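Local coordinates for putative dehydrogenase (Amycolatopsis orientalis, PDB 5A9T), which is an imine reductase that probably uses NADPH to reduce cyclic imines to chiral amines, at residues 97-102 with 166-171; 139-144 with 157-162. All blocks are in the same frame, centred on the assembly; numbering follows the deposited sequence. Where two conformers were deposited one is given.

Contact 1: 97-102 with 166-171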
loop_
_atom_site.group_PDB
_atom_site.type_symbol
_atom_site.label_atom_id
_atom_site.label_comp_id
_atom_site.label_asym_id
_atom_site.label_seq_id
_atom_site.Cartn_x
_atom_site.Cartn_y
_atom_site.Cartn_z
ATOM N N GLY A 97 9.060 16.822 17.220
ATOM C CA GLY A 97 8.995 17.101 15.717
ATOM C C GLY A 97 9.849 16.140 14.915
ATOM O O GLY A 97 9.404 15.642 13.773
ATOM N N THR A 98 11.048 15.856 15.411
ATOM C CA THR A 98 12.041 15.057 14.746
ATOM C C THR A 98 12.820 14.107 15.589
ATOM O O THR A 98 12.836 14.265 16.831
ATOM C CB THR A 98 13.137 15.951 14.087
ATOM O OG1 THR A 98 13.881 16.601 15.131
ATOM C CG2 THR A 98 12.529 17.031 13.169
ATOM N N PRO A 99 13.555 13.151 15.065
ATOM C CA PRO A 99 14.342 12.296 15.898
ATOM C C PRO A 99 15.403 13.037 16.702
ATOM O O PRO A 99 15.594 12.768 17.905
ATOM C CB PRO A 99 14.990 11.269 14.941
ATOM C CG PRO A 99 14.017 11.229 13.834
ATOM C CD PRO A 99 13.490 12.586 13.658
ATOM N N LYS A 100 16.035 14.023 16.129
ATOM C CA LYS A 100 17.086 14.759 16.849
ATOM C C LYS A 100 16.440 15.482 18.029
ATOM O O LYS A 100 17.108 15.496 19.121
ATOM C CB LYS A 100 17.771 15.757 15.844
ATOM C CG LYS A 100 18.386 17.047 16.392
ATOM N N GLU A 101 15.230 16.032 17.894
ATOM C CA GLU A 101 14.529 16.773 18.952
ATOM C C GLU A 101 14.145 15.815 20.069
ATOM O O GLU A 101 14.393 16.064 21.264
ATOM C CB GLU A 101 13.270 17.418 18.439
ATOM C CG GLU A 101 13.431 18.658 17.565
ATOM C CD GLU A 101 12.080 19.279 17.251
ATOM O OE1 GLU A 101 10.996 18.730 17.581
ATOM O OE2 GLU A 101 12.045 20.321 16.657
ATOM N N ALA A 102 13.693 14.652 19.734
ATOM C CA ALA A 102 13.523 13.576 20.777
ATOM C C ALA A 102 14.761 13.286 21.551
ATOM O O ALA A 102 14.668 13.172 22.792
ATOM C CB ALA A 102 12.964 12.266 20.157
ATOM N N LEU A 166 13.374 6.807 17.820
ATOM C CA LEU A 166 12.821 5.677 17.007
ATOM C C LEU A 166 11.319 5.855 16.745
ATOM O O LEU A 166 10.833 5.645 15.613
ATOM C CB LEU A 166 13.041 4.300 17.532
ATOM C CG LEU A 166 14.455 3.807 17.586
ATOM C CD1 LEU A 166 14.473 2.607 18.471
ATOM C CD2 LEU A 166 14.921 3.397 16.154
ATOM N N ALA A 167 10.533 6.327 17.743
ATOM C CA ALA A 167 9.109 6.494 17.441
ATOM C C ALA A 167 8.831 7.522 16.457
ATOM O O ALA A 167 7.992 7.229 15.520
ATOM C CB ALA A 167 8.355 6.813 18.782
ATOM N N VAL A 168 9.444 8.695 16.472
ATOM C CA VAL A 168 9.215 9.769 15.461
ATOM C C VAL A 168 9.710 9.219 14.131
ATOM O O VAL A 168 9.091 9.498 13.105
ATOM C CB VAL A 168 9.944 11.134 15.708
ATOM C CG1 VAL A 168 9.641 12.152 14.576
ATOM C CG2 VAL A 168 9.467 11.767 16.983
ATOM N N LEU A 169 10.818 8.491 14.134
ATOM C CA LEU A 169 11.360 8.016 12.848
ATOM C C LEU A 169 10.344 6.998 12.264
ATOM O O LEU A 169 10.098 7.044 11.029
ATOM C CB LEU A 169 12.691 7.401 13.046
ATOM C CG LEU A 169 13.417 6.859 11.826
ATOM C CD1 LEU A 169 13.620 7.946 10.802
ATOM C CD2 LEU A 169 14.724 6.225 12.227
ATOM N N TYR A 170 9.831 6.060 13.063
ATOM C CA TYR A 170 8.831 5.135 12.543
ATOM C C TYR A 170 7.639 5.824 12.034
ATOM O O TYR A 170 7.039 5.495 10.977
ATOM C CB TYR A 170 8.417 4.121 13.633
ATOM C CG TYR A 170 9.083 2.756 13.606
ATOM C CD1 TYR A 170 10.376 2.566 14.003
ATOM C CD2 TYR A 170 8.343 1.703 13.146
ATOM C CE1 TYR A 170 10.892 1.175 13.977
ATOM C CE2 TYR A 170 8.840 0.430 13.101
ATOM C CZ TYR A 170 10.057 0.222 13.543
ATOM O OH TYR A 170 10.386 -1.205 13.344
ATOM N N ASN A 171 7.117 6.829 12.769
ATOM C CA ASN A 171 5.962 7.597 12.336
ATOM C C ASN A 171 6.235 8.228 10.949
ATOM O O ASN A 171 5.414 8.112 10.063
ATOM C CB ASN A 171 5.591 8.666 13.335
ATOM C CG ASN A 171 4.261 9.294 13.033
ATOM O OD1 ASN A 171 3.346 8.742 12.489
ATOM N ND2 ASN A 171 4.173 10.503 13.360
#

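Contact 2: 139-144 with 157-162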
loop_
_atom_site.group_PDB
_atom_site.type_symbol
_atom_site.label_atom_id
_atom_site.label_comp_id
_atom_site.label_asym_id
_atom_site.label_seq_id
_atom_site.Cartn_x
_atom_site.Cartn_y
_atom_site.Cartn_z
ATOM N N GLY A 139 12.557 5.003 24.069
ATOM C CA GLY A 139 13.237 5.602 25.257
ATOM C C GLY A 139 13.298 4.557 26.309
ATOM O O GLY A 139 13.260 3.388 26.119
ATOM N N SER A 140 13.264 5.078 27.541
ATOM C CA SER A 140 13.442 4.158 28.667
ATOM C C SER A 140 12.519 2.932 28.763
ATOM O O SER A 140 11.330 3.064 28.827
ATOM C CB SER A 140 13.314 4.995 29.911
ATOM O OG SER A 140 13.279 4.151 31.068
ATOM N N ALA A 141 13.124 1.762 28.755
ATOM C CA ALA A 141 12.425 0.545 28.954
ATOM C C ALA A 141 11.767 0.455 30.358
ATOM O O ALA A 141 10.700 -0.092 30.518
ATOM C CB ALA A 141 13.270 -0.673 28.715
ATOM N N GLU A 142 12.455 1.026 31.331
ATOM C CA GLU A 142 11.919 1.038 32.716
ATOM C C GLU A 142 10.702 1.873 32.850
ATOM O O GLU A 142 9.718 1.484 33.478
ATOM C CB GLU A 142 13.007 1.566 33.696
ATOM C CG GLU A 142 14.239 0.684 33.859
ATOM C CD GLU A 142 15.083 0.540 32.591
ATOM O OE1 GLU A 142 15.340 1.543 31.830
ATOM O OE2 GLU A 142 15.355 -0.627 32.330
ATOM N N VAL A 143 10.726 3.046 32.204
ATOM C CA VAL A 143 9.568 3.907 32.195
ATOM C C VAL A 143 8.371 3.255 31.507
ATOM O O VAL A 143 7.266 3.283 31.922
ATOM C CB VAL A 143 9.754 5.374 31.599
ATOM C CG1 VAL A 143 8.486 6.125 31.364
ATOM C CG2 VAL A 143 10.788 6.180 32.427
ATOM N N PHE A 144 8.672 2.675 30.335
ATOM C CA PHE A 144 7.670 1.962 29.661
ATOM C C PHE A 144 7.023 0.843 30.534
ATOM O O PHE A 144 5.820 0.749 30.580
ATOM C CB PHE A 144 8.189 1.356 28.280
ATOM C CG PHE A 144 7.155 0.674 27.458
ATOM C CD1 PHE A 144 6.361 1.395 26.626
ATOM C CD2 PHE A 144 7.008 -0.686 27.508
ATOM C CE1 PHE A 144 5.413 0.807 25.829
ATOM C CE2 PHE A 144 5.998 -1.297 26.810
ATOM C CZ PHE A 144 5.204 -0.556 25.950
ATOM N N PRO A 157 0.123 0.087 23.385
ATOM C CA PRO A 157 1.422 0.690 23.469
ATOM C C PRO A 157 2.491 -0.277 22.938
ATOM O O PRO A 157 2.539 -1.438 23.337
ATOM C CB PRO A 157 1.591 0.908 24.958
ATOM C CG PRO A 157 0.807 -0.166 25.591
ATOM C CD PRO A 157 -0.329 -0.459 24.688
ATOM N N VAL A 158 3.358 0.162 22.049
ATOM C CA VAL A 158 4.436 -0.591 21.445
ATOM C C VAL A 158 5.758 0.074 21.731
ATOM O O VAL A 158 5.969 1.202 21.409
ATOM C CB VAL A 158 4.265 -0.696 19.902
ATOM C CG1 VAL A 158 5.438 -1.468 19.345
ATOM C CG2 VAL A 158 2.990 -1.414 19.569
ATOM N N HIS A 159 6.696 -0.592 22.416
ATOM C CA HIS A 159 7.985 -0.097 22.675
ATOM C C HIS A 159 8.928 -0.564 21.603
ATOM O O HIS A 159 9.229 -1.780 21.528
ATOM C CB HIS A 159 8.439 -0.571 24.085
ATOM C CG HIS A 159 9.749 -0.019 24.499
ATOM N ND1 HIS A 159 10.000 1.259 24.899
ATOM C CD2 HIS A 159 10.933 -0.675 24.646
ATOM C CE1 HIS A 159 11.293 1.411 25.206
ATOM N NE2 HIS A 159 11.876 0.248 25.033
ATOM N N LEU A 160 9.476 0.394 20.934
ATOM C CA LEU A 160 10.313 0.101 19.738
ATOM C C LEU A 160 11.712 -0.159 20.119
ATOM O O LEU A 160 12.421 -0.854 19.404
ATOM C CB LEU A 160 10.291 1.228 18.773
ATOM C CG LEU A 160 8.900 1.562 18.206
ATOM C CD1 LEU A 160 8.981 2.862 17.486
ATOM C CD2 LEU A 160 8.364 0.446 17.334
ATOM N N GLY A 161 12.198 0.427 21.195
ATOM C CA GLY A 161 13.628 0.440 21.561
ATOM C C GLY A 161 13.996 1.600 22.450
ATOM O O GLY A 161 13.186 2.483 22.724
ATOM N N THR A 162 15.271 1.610 22.920
ATOM C CA THR A 162 15.768 2.665 23.778
ATOM C C THR A 162 16.160 3.974 23.234
ATOM O O THR A 162 16.203 5.005 23.871
ATOM C CB THR A 162 16.847 2.065 24.743
ATOM O OG1 THR A 162 17.885 1.592 23.888
ATOM C CG2 THR A 162 16.317 0.883 25.489
#

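Contact 1: 97-102 with 166-171
Val168 and Pro99 carry this contact, where the first turn of helix 99-111, in the Rossmann-type NADP-binding domain, meets the first turns of helix 166-193, which leads into the C-terminal helical domain. Their CA atoms lie 5.7 Å apart, the closest such pair between 97-102 and 166-171. No hydrogen bond crosses; a methyl packs on the backbone of Gly97 and Thr98, and the proline ring adds apolar contacts, with 198 Å² buried in total. The ring's firm contact is with Leu169: Pro99 CG stands 4.1 Å from Leu169 CB, the side chains crossing at about a right angle. Val168 points its CB toward the loop ahead of helix 99-111. It was modelled in two conformers, and its methyl contacts, less certain for that, are those of one. In that conformer CG1 is anti to the backbone N (chi1 179°) and reaches 3.6 Å from Gly97 O and 3.8 Å from Thr98 CA. The same methyl meets the proline ring at its CD corner, Val168 CG1 to Pro99 CD being 4.0 Å, the two side chains crossing at a slant.

The second subunit closes in as well, its Thr251 packing on Thr98 and Pro99 while its His247 hydrogen-bonds Gly97 O through NE2. Asn95, an NADP(+)-binding residue, precedes Gly97 by two positions. The turn offered to Val168 is held from within: Thr98 is the N-cap of its helix, Glu101 N donating to Thr98 OG1 at 3.1 Å. Glu101 returns a carboxylate oxygen to the loop, with Gly97 N donating to Glu101 OE1 over 2.7 Å at a bent N-H...O angle of 135°.

Contact 2: 139-144 with 157-162
Gly139 N donates to Gly161 O at 2.9 Å and a nearly straight 168°, the acceptor being met in its carbonyl plane; this bond ties Gly139 to Gly161 within the beta-alpha-beta unit 134-139, 141-152, 156-161. Beside it, Gly139 CA approaches Thr162 O to 3.3 Å as a CA-H...O contact, and Thr162 CA makes the reciprocal one to Gly139 O. Gly139 O also lies near the plane of the His159 ring, at its CE1 edge.

Between the helix and the strand, the side chains of Phe144 and His159 run antiparallel alongside one another. The extended first torsion of Phe144 carries its ring toward the strand, where His159 CB sits 3.5 Å from the ring centroid and only 3° off the normal: a CH-pi contact centred on the face. The two rings are oblique, their planes at 36°. Ser140 N-caps helix 141-152 by accepting from Val143 N, while its neighbour Ala141 brings CB to 4.0 Å from His159 NE2. His159 ND1 is buried without a polar partner. At the far end, the Phe144 ring turns its edge to the strand backbone, with CZ 3.8 Å from Pro157 O.

Overall arrangement
The centres of contacts 1 and 2 are 14 Å apart, and they meet directly: Leu160 CD1 packs against Ala167 CA at 3.6 Å, and Leu166 CD1 lies 3.9 Å from Gly161 CA. Strand 156-161, the outermost strand at this end of the mixed sheet within the chain, is followed by helix 166-193, so the second segment of contact 2 leads, after a short link, into that of contact 1. Both segments of contact 2 fall in sequence between those of contact 1. Contact 2 closes the final beta-alpha-beta unit of the NADP-binding domain; contact 1 then seats the start of the interdomain helix against helix 99-111. Together they lie where that helix leaves the nucleotide-binding domain.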